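Local coordinates for protein 6-phospho-beta-glucosidase BglT (Thermotoga maritima, PDB 1UP7) that hydrolyses cellobiose 6'-phosphate to glucose 6-phosphate and glucose, using NAD+ and manganese as cofactors, at residues P242-R245 with Y246-M249; K252-K255 with K256-H260; F356-S359 with F360-V364; E93-P96 with L97-L101. One frame throughout, in Å; residues are numbered along the deposited sequence.

Contact 1: residues P242-R245 with Y246-M249; sequences PYLR and YYLM. With G6P (6-O-phosphono-alpha-D-glucopyranose), chain J.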
# COMPACT_ATOMS: atom_id res chain seq x y z
N PRO A 242 7.21 -1.62 -29.74
CA PRO A 242 7.95 -0.84 -30.77
C PRO A 242 7.75 0.67 -30.61
O PRO A 242 8.61 1.44 -31.02
CB PRO A 242 7.33 -1.31 -32.11
CG PRO A 242 6.59 -2.60 -31.80
CD PRO A 242 6.23 -2.55 -30.32
N TYR A 243 6.66 1.06 -29.98
CA TYR A 243 6.40 2.47 -29.69
C TYR A 243 7.40 3.10 -28.74
O TYR A 243 7.45 4.34 -28.65
CB TYR A 243 5.01 2.64 -29.10
CG TYR A 243 3.92 2.68 -30.14
CD1 TYR A 243 3.42 1.49 -30.72
CD2 TYR A 243 3.35 3.91 -30.52
CE1 TYR A 243 2.40 1.54 -31.69
CE2 TYR A 243 2.35 3.97 -31.48
CZ TYR A 243 1.87 2.81 -32.05
OH TYR A 243 0.88 2.88 -33.00
N LEU A 244 8.17 2.27 -28.04
CA LEU A 244 9.21 2.77 -27.16
C LEU A 244 10.28 3.48 -27.96
O LEU A 244 11.02 4.26 -27.42
CB LEU A 244 9.81 1.66 -26.28
CG LEU A 244 9.31 1.60 -24.83
CD1 LEU A 244 9.27 2.98 -24.10
CD2 LEU A 244 7.92 0.93 -24.79
N ARG A 245 10.34 3.20 -29.26
CA ARG A 245 11.31 3.84 -30.15
C ARG A 245 11.20 5.37 -30.07
O ARG A 245 12.20 6.05 -30.20
CB ARG A 245 11.07 3.45 -31.60
CG ARG A 245 11.74 2.17 -32.06
CD ARG A 245 11.28 1.77 -33.49
NE ARG A 245 9.87 2.16 -33.63
CZ ARG A 245 9.21 2.33 -34.77
NH1 ARG A 245 9.83 2.19 -35.94
NH2 ARG A 245 7.91 2.67 -34.73
N TYR A 246 9.99 5.87 -29.87
CA TYR A 246 9.74 7.33 -29.83
C TYR A 246 10.35 7.97 -28.61
O TYR A 246 10.72 9.13 -28.67
CB TYR A 246 8.24 7.69 -29.90
CG TYR A 246 7.61 7.24 -31.20
CD1 TYR A 246 7.83 7.92 -32.39
CD2 TYR A 246 6.78 6.10 -31.24
CE1 TYR A 246 7.27 7.49 -33.59
CE2 TYR A 246 6.21 5.66 -32.43
CZ TYR A 246 6.48 6.35 -33.60
OH TYR A 246 5.91 5.90 -34.78
N TYR A 247 10.44 7.20 -27.53
CA TYR A 247 11.09 7.63 -26.31
C TYR A 247 12.58 7.43 -26.35
O TYR A 247 13.30 8.38 -26.10
CB TYR A 247 10.51 6.87 -25.14
CG TYR A 247 9.08 7.20 -24.88
CD1 TYR A 247 8.06 6.56 -25.59
CD2 TYR A 247 8.73 8.13 -23.91
CE1 TYR A 247 6.75 6.83 -25.35
CE2 TYR A 247 7.40 8.41 -23.63
CZ TYR A 247 6.42 7.76 -24.36
OH TYR A 247 5.10 8.01 -24.12
N LEU A 248 13.05 6.23 -26.71
CA LEU A 248 14.45 5.85 -26.55
C LEU A 248 15.30 6.12 -27.80
O LEU A 248 16.53 6.13 -27.76
CB LEU A 248 14.54 4.38 -26.15
CG LEU A 248 14.04 4.13 -24.74
CD1 LEU A 248 13.62 2.70 -24.74
CD2 LEU A 248 15.11 4.42 -23.66
N MET A 249 14.60 6.34 -28.92
CA MET A 249 15.19 6.69 -30.21
C MET A 249 14.59 8.01 -30.76
O MET A 249 14.35 8.15 -31.98
CB MET A 249 14.99 5.57 -31.24
CG MET A 249 15.71 4.28 -30.92
SD MET A 249 15.28 2.93 -32.03
CE MET A 249 15.84 3.50 -33.42
C1 G6P J . -0.54 -0.27 -34.63
C2 G6P J . -1.05 0.24 -33.26
C3 G6P J . -2.44 0.85 -33.42
C4 G6P J . -2.31 2.03 -34.37
C5 G6P J . -1.85 1.49 -35.74
C6 G6P J . -1.65 2.63 -36.73
O1 G6P J . 0.79 -0.82 -34.61
O2 G6P J . -1.13 -0.78 -32.26
O3 G6P J . -3.03 1.24 -32.17
O4 G6P J . -3.52 2.78 -34.43
O5 G6P J . -0.60 0.76 -35.64
O6 G6P J . -1.95 2.22 -38.05
P G6P J . -2.41 3.29 -39.17
O1P G6P J . -2.82 2.48 -40.37
O2P G6P J . -1.33 4.27 -39.60
O3P G6P J . -3.58 4.03 -38.60
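The rings of Y243 and Y246 meet obliquely, their planes turned 51° apart on side chains that run side by side in the same direction. CD2 of Y243 touches CE2 of Y246 at 3.9 Å. Y243 O lies at the edge of two rings: near the plane of Y246, 3.2 Å from its CD2, and in the plane of Y247, while also accepting Y246 N. At the outer edge of the Y243 ring stands the sugar, with OH of Y243 3.3 Å from C2 of glucose 6-phosphate.

R245 folds back beside this group. A bend at chi3 (-35°) returns NE to P242 O at 3.0 Å, and R245 N takes the same oxygen from the opposite face of its carbonyl plane. NH2 then passes 3.8 Å from Y246 OH, while NH1 forms a salt bridge with E226. Farther along, CG of R245 rests against SD of M249.

An alanine in place of Y243 removes the ring and hydroxyl, which would probably leave C2 of the sugar without its proton acceptor and the Y246 ring freer to turn.

Y243 is the proton acceptor, its ring meeting that of the manganese ligand H194. Its approach to C2 suits the family 4 glycosidase active site, where NAD-dependent redox chemistry accompanies proton removal at that carbon.

Contact 2: residues K252-K255 with K256-H260; sequences KMFK and KISTH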
# COMPACT_ATOMS: atom_id res chain seq x y z
N LYS A 252 16.22 9.93 -33.77
CA LYS A 252 16.05 9.15 -34.99
C LYS A 252 14.59 9.19 -35.47
O LYS A 252 14.31 9.40 -36.65
CB LYS A 252 16.45 7.70 -34.76
CG LYS A 252 16.95 6.96 -35.96
CD LYS A 252 17.79 5.72 -35.55
CE LYS A 252 19.26 5.88 -35.96
NZ LYS A 252 20.08 4.71 -35.50
N MET A 253 13.65 8.99 -34.56
CA MET A 253 12.23 9.05 -34.90
C MET A 253 11.75 10.45 -35.33
O MET A 253 10.96 10.58 -36.28
CB MET A 253 11.31 8.53 -33.77
CG MET A 253 11.50 7.03 -33.43
SD MET A 253 11.35 5.91 -34.89
CE MET A 253 12.91 5.61 -35.17
N PHE A 254 12.22 11.50 -34.65
CA PHE A 254 11.86 12.83 -35.07
C PHE A 254 12.31 13.08 -36.50
O PHE A 254 11.51 13.64 -37.28
CB PHE A 254 12.44 13.94 -34.19
CG PHE A 254 12.12 15.33 -34.72
CD1 PHE A 254 10.89 15.94 -34.41
CD2 PHE A 254 13.02 16.00 -35.53
CE1 PHE A 254 10.57 17.20 -34.91
CE2 PHE A 254 12.69 17.27 -36.06
CZ PHE A 254 11.46 17.88 -35.73
N LYS A 255 13.55 12.72 -36.84
CA LYS A 255 14.05 12.91 -38.19
C LYS A 255 13.22 12.12 -39.21
O LYS A 255 12.86 12.62 -40.27
CB LYS A 255 15.51 12.51 -38.32
CG LYS A 255 16.04 12.66 -39.73
CD LYS A 255 17.56 12.47 -39.78
CE LYS A 255 18.09 12.60 -41.21
NZ LYS A 255 17.49 13.76 -41.96
N LYS A 256 12.91 10.88 -38.88
CA LYS A 256 12.09 10.07 -39.77
C LYS A 256 10.72 10.73 -40.04
O LYS A 256 10.27 10.85 -41.18
CB LYS A 256 11.82 8.70 -39.17
CG LYS A 256 11.38 7.72 -40.18
CD LYS A 256 10.90 6.45 -39.49
CE LYS A 256 10.59 5.33 -40.52
NZ LYS A 256 9.47 4.50 -39.93
N ILE A 257 10.04 11.14 -38.99
CA ILE A 257 8.70 11.61 -39.16
C ILE A 257 8.68 12.94 -39.91
O ILE A 257 7.76 13.22 -40.68
CB ILE A 257 7.99 11.80 -37.79
CG1 ILE A 257 7.89 10.48 -37.02
CG2 ILE A 257 6.62 12.53 -37.97
CD1 ILE A 257 7.39 10.70 -35.57
N SER A 258 9.68 13.77 -39.67
CA SER A 258 9.69 15.10 -40.23
C SER A 258 10.18 15.13 -41.68
O SER A 258 9.96 16.13 -42.37
CB SER A 258 10.48 16.05 -39.33
OG SER A 258 11.81 16.15 -39.82
N THR A 259 10.80 14.07 -42.18
CA THR A 259 11.31 14.07 -43.56
C THR A 259 10.51 13.12 -44.45
O THR A 259 10.96 12.70 -45.50
CB THR A 259 12.77 13.68 -43.60
OG1 THR A 259 12.91 12.38 -43.00
CG2 THR A 259 13.59 14.63 -42.72
N HIS A 260 9.33 12.76 -44.00
CA HIS A 260 8.42 11.92 -44.79
C HIS A 260 7.00 12.45 -44.69
O HIS A 260 6.66 13.23 -43.81
CB HIS A 260 8.46 10.44 -44.35
CG HIS A 260 9.79 9.81 -44.57
ND1 HIS A 260 10.77 9.79 -43.59
CD2 HIS A 260 10.36 9.28 -45.68
CE1 HIS A 260 11.86 9.24 -44.09
NE2 HIS A 260 11.64 8.93 -45.35
O HOH W 1 15.63 11.58 -43.42
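K255 meets T259 one turn on, where helix 250-258 gives out, and its carbonyl takes two donors from T259. T259 places OG1 between its backbone N and carbonyl carbon (chi1 58°), from where the hydroxyl donates to K255 O at 2.7 Å. The backbone N of T259 adds a weak bond to the same oxygen. The extended K255 chain turns at chi4, bringing NZ to 4.1 Å from CG2 of T259. A water joins the two side chains, donating to T259 OG1 at 2.9 Å and accepting a weak bond from K255 NZ.

K256 engages the preceding turn through its N, bonded to K252 O, and through CB, which lies 3.6 Å from M253 O. Its side chain leads away to a salt bridge with E226. Its own carbonyl is taken by ND1 of H260 at 2.7 Å, a bond that lies in the carbonyl plane on a lone pair and also in the imidazole plane.

M253 completes the set: its O accepts I257 N while CG1 of I257 lies 3.2 Å away, and its side chain packs on R245 and Y246.

The last turn thus has hydroxyl and imidazole donors serving carbonyls as the regular helical pattern ends. Carbonyls gathered at a helix C-terminus would probably favour the protonated form of H260.

Contact 3: residues F356-S359 with F360-V364; sequences FALS and FIHAV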
# COMPACT_ATOMS: atom_id res chain seq x y z
N PHE A 356 13.17 -0.27 -14.99
CA PHE A 356 13.31 0.38 -16.30
C PHE A 356 11.94 0.59 -16.89
O PHE A 356 11.60 1.68 -17.38
CB PHE A 356 14.12 -0.50 -17.26
CG PHE A 356 14.37 0.11 -18.62
CD1 PHE A 356 15.48 0.93 -18.84
CD2 PHE A 356 13.50 -0.13 -19.69
CE1 PHE A 356 15.73 1.47 -20.10
CE2 PHE A 356 13.73 0.43 -20.94
CZ PHE A 356 14.86 1.23 -21.15
N ALA A 357 11.12 -0.44 -16.86
CA ALA A 357 9.72 -0.31 -17.27
C ALA A 357 8.93 0.69 -16.39
O ALA A 357 8.16 1.50 -16.91
CB ALA A 357 9.03 -1.66 -17.31
N LEU A 358 9.12 0.64 -15.08
CA LEU A 358 8.41 1.56 -14.18
C LEU A 358 8.76 3.04 -14.46
O LEU A 358 7.90 3.90 -14.35
CB LEU A 358 8.65 1.20 -12.71
CG LEU A 358 7.60 0.26 -12.11
CD1 LEU A 358 7.35 -0.99 -12.96
CD2 LEU A 358 7.92 -0.12 -10.66
N SER A 359 10.01 3.34 -14.85
CA SER A 359 10.38 4.71 -15.12
C SER A 359 9.45 5.29 -16.17
O SER A 359 8.97 6.44 -16.03
CB SER A 359 11.83 4.85 -15.57
OG SER A 359 12.06 4.20 -16.82
N PHE A 360 9.15 4.52 -17.22
CA PHE A 360 8.20 5.00 -18.23
C PHE A 360 6.75 4.96 -17.75
O PHE A 360 6.04 5.93 -17.92
CB PHE A 360 8.33 4.24 -19.55
CG PHE A 360 9.68 4.38 -20.19
CD1 PHE A 360 10.01 5.54 -20.91
CD2 PHE A 360 10.62 3.37 -20.07
CE1 PHE A 360 11.26 5.67 -21.50
CE2 PHE A 360 11.87 3.49 -20.67
CZ PHE A 360 12.19 4.65 -21.36
N ILE A 361 6.32 3.85 -17.15
CA ILE A 361 4.93 3.71 -16.78
C ILE A 361 4.47 4.81 -15.81
O ILE A 361 3.39 5.41 -16.01
CB ILE A 361 4.65 2.32 -16.17
CG1 ILE A 361 4.97 1.18 -17.19
CG2 ILE A 361 3.23 2.25 -15.60
CD1 ILE A 361 5.00 -0.22 -16.56
N HIS A 362 5.27 5.08 -14.77
CA HIS A 362 4.92 6.09 -13.79
C HIS A 362 4.80 7.46 -14.49
O HIS A 362 3.82 8.17 -14.33
CB HIS A 362 6.00 6.18 -12.69
CG HIS A 362 5.88 5.16 -11.61
ND1 HIS A 362 4.73 4.98 -10.86
CD2 HIS A 362 6.80 4.29 -11.10
CE1 HIS A 362 4.93 4.04 -9.95
NE2 HIS A 362 6.18 3.62 -10.06
N ALA A 363 5.81 7.84 -15.27
CA ALA A 363 5.84 9.19 -15.86
C ALA A 363 4.63 9.42 -16.79
O ALA A 363 3.95 10.45 -16.75
CB ALA A 363 7.20 9.46 -16.65
N VAL A 364 4.36 8.43 -17.63
CA VAL A 364 3.24 8.58 -18.53
C VAL A 364 1.91 8.49 -17.80
O VAL A 364 0.96 9.20 -18.15
CB VAL A 364 3.35 7.57 -19.68
CG1 VAL A 364 2.10 7.59 -20.55
CG2 VAL A 364 4.62 7.92 -20.52
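F356 and F360 form a T-shaped aromatic pair spaced four residues apart on helix 355-376 of the C-terminal domain. Their side chains run side by side in the same direction, yet the ring planes stand 69° apart, so the edge of F360 is presented to the face of F356. CE2 of F360 makes the closest approach, 3.6 Å from CE2 of F356, and CZ of F356 lies in the plane of the F360 ring. With CG of F356 anti to its N (chi1 -177°) and CG of F360 beside its own, both rings come to the same side of the helix. L248 packs against both rings.

Another side of the helix carries L358 and H362, also aligned with each other, with CB of L358 3.9 Å from CD2 of H362. ND1 of the imidazole shares a hydrogen bond with OH of Y332, and the ring stacks on H362 of the second subunit, placing this side at the subunit interface. Between the turns, I361 N bonds to A357 O at 3.0 Å, and CG1 of I361 rests close to the same oxygen.

Beside the aromatic pair, the hydroxyl OG of S359 donates to F356 O at 2.6 Å and lies 3.7 Å from CD2 of F360.

Contact 4: residues E93-P96 with L97-L101; sequences EGIP and LKYGL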
# COMPACT_ATOMS: atom_id res chain seq x y z
N GLU A 93 -0.21 14.88 -35.68
CA GLU A 93 1.13 14.49 -36.11
C GLU A 93 1.94 15.70 -36.58
O GLU A 93 3.12 15.81 -36.28
CB GLU A 93 1.05 13.43 -37.24
CG GLU A 93 0.20 12.22 -36.89
CD GLU A 93 -0.08 11.31 -38.09
OE1 GLU A 93 -0.17 11.82 -39.23
OE2 GLU A 93 -0.23 10.08 -37.89
N GLY A 94 1.28 16.62 -37.28
CA GLY A 94 1.97 17.73 -37.97
C GLY A 94 2.39 18.92 -37.12
O GLY A 94 3.50 19.45 -37.28
N ILE A 95 1.51 19.32 -36.19
CA ILE A 95 1.71 20.50 -35.36
C ILE A 95 2.96 20.47 -34.44
O ILE A 95 3.65 21.49 -34.40
CB ILE A 95 0.37 20.85 -34.57
CG1 ILE A 95 -0.63 21.57 -35.49
CG2 ILE A 95 0.62 21.62 -33.28
CD1 ILE A 95 -2.10 21.61 -34.94
N PRO A 96 3.23 19.38 -33.70
CA PRO A 96 4.42 19.31 -32.84
C PRO A 96 5.73 19.43 -33.59
O PRO A 96 6.71 19.88 -33.01
CB PRO A 96 4.31 17.93 -32.17
CG PRO A 96 2.87 17.54 -32.28
CD PRO A 96 2.39 18.17 -33.56
N LEU A 97 5.73 19.07 -34.88
CA LEU A 97 6.96 18.95 -35.66
C LEU A 97 7.79 20.23 -35.68
O LEU A 97 8.97 20.20 -35.42
CB LEU A 97 6.61 18.49 -37.07
CG LEU A 97 6.67 17.00 -37.41
CD1 LEU A 97 6.70 16.04 -36.24
CD2 LEU A 97 5.64 16.59 -38.46
N LYS A 98 7.15 21.37 -35.95
CA LYS A 98 7.85 22.66 -35.96
C LYS A 98 8.55 23.02 -34.64
O LYS A 98 9.46 23.84 -34.63
CB LYS A 98 6.92 23.81 -36.36
CG LYS A 98 5.87 24.14 -35.32
CD LYS A 98 4.98 25.32 -35.74
CE LYS A 98 3.98 24.98 -36.84
NZ LYS A 98 3.02 23.95 -36.45
N TYR A 99 8.13 22.41 -33.55
CA TYR A 99 8.74 22.62 -32.24
C TYR A 99 9.88 21.68 -31.94
O TYR A 99 10.45 21.75 -30.86
CB TYR A 99 7.68 22.49 -31.14
CG TYR A 99 6.53 23.43 -31.30
CD1 TYR A 99 6.56 24.70 -30.74
CD2 TYR A 99 5.39 23.05 -32.02
CE1 TYR A 99 5.46 25.58 -30.88
CE2 TYR A 99 4.31 23.90 -32.18
CZ TYR A 99 4.35 25.17 -31.61
OH TYR A 99 3.27 26.03 -31.77
N GLY A 100 10.22 20.80 -32.88
CA GLY A 100 11.24 19.78 -32.67
C GLY A 100 10.73 18.62 -31.83
O GLY A 100 11.49 17.96 -31.15
N LEU A 101 9.42 18.41 -31.85
CA LEU A 101 8.78 17.41 -31.00
C LEU A 101 8.25 16.29 -31.85
O LEU A 101 7.85 16.52 -33.01
CB LEU A 101 7.62 18.07 -30.27
CG LEU A 101 7.80 18.67 -28.85
CD1 LEU A 101 9.26 18.72 -28.29
CD2 LEU A 101 7.04 20.01 -28.66
O HOH W 2 4.79 21.69 -37.15
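K98 curls back over I95, its CG between the backbone N and carbonyl carbon (chi1 70°) and its chain bent again at chi3 and chi4. NZ thereby weakly bonds I95 O at 3.3 Å. Y99 instead sets CG beside its N (chi1 -57°), turning the ring edge to the I95 and P96 carbonyls, with CD2 3.3 Å from I95 O. A water donates to G94 O at 2.6 Å and accepts from N and NZ of K98.

Near the end of helix 85-94, where E93 forms a salt bridge with the substrate-binding R89 and bonds to A264 N, the backbone closes as a Schellman motif. L101 N bonds to P96 O at 3.3 Å, G100 N to L97 O at 2.9 Å, and G100 has the positive phi (76°) that suits glycine. Y99 N reaches P96 O from the face opposite L101 N. CB of P96 meets CB of L101 at 3.8 Å.

L97 lays CB against G94 O and CD2 3.4 Å from E93 O, while CD1 meets I257. Cutting it back to an alanine is likely to open a gap between the E93 carbonyl and I257. E405 forms a salt bridge with K98 NZ and bonds Y99 OH.

Contact 3 is the buried member, with the most residues, five, within reach of a second subunit, which contact 1 meets through L248 and M249; contact 2 is a surface contact of lysines, hydroxyls and water. Contacts 1 and 4 lie between, partly buried. Contact 1 alone holds a catalytic residue; its Y246 packs on M253 and I257 of contact 2, its Y247 and L248 on V364, F356 and F360 of contact 3. Contact 4, in the family's N-terminal range, reaches contact 2 through F254, which lies against L97, G100 and L101. Contacts 2 and 4 close with polar bonds at turns, whereas contact 3, early in a long helix, relies on apolar side chains and a ring pair.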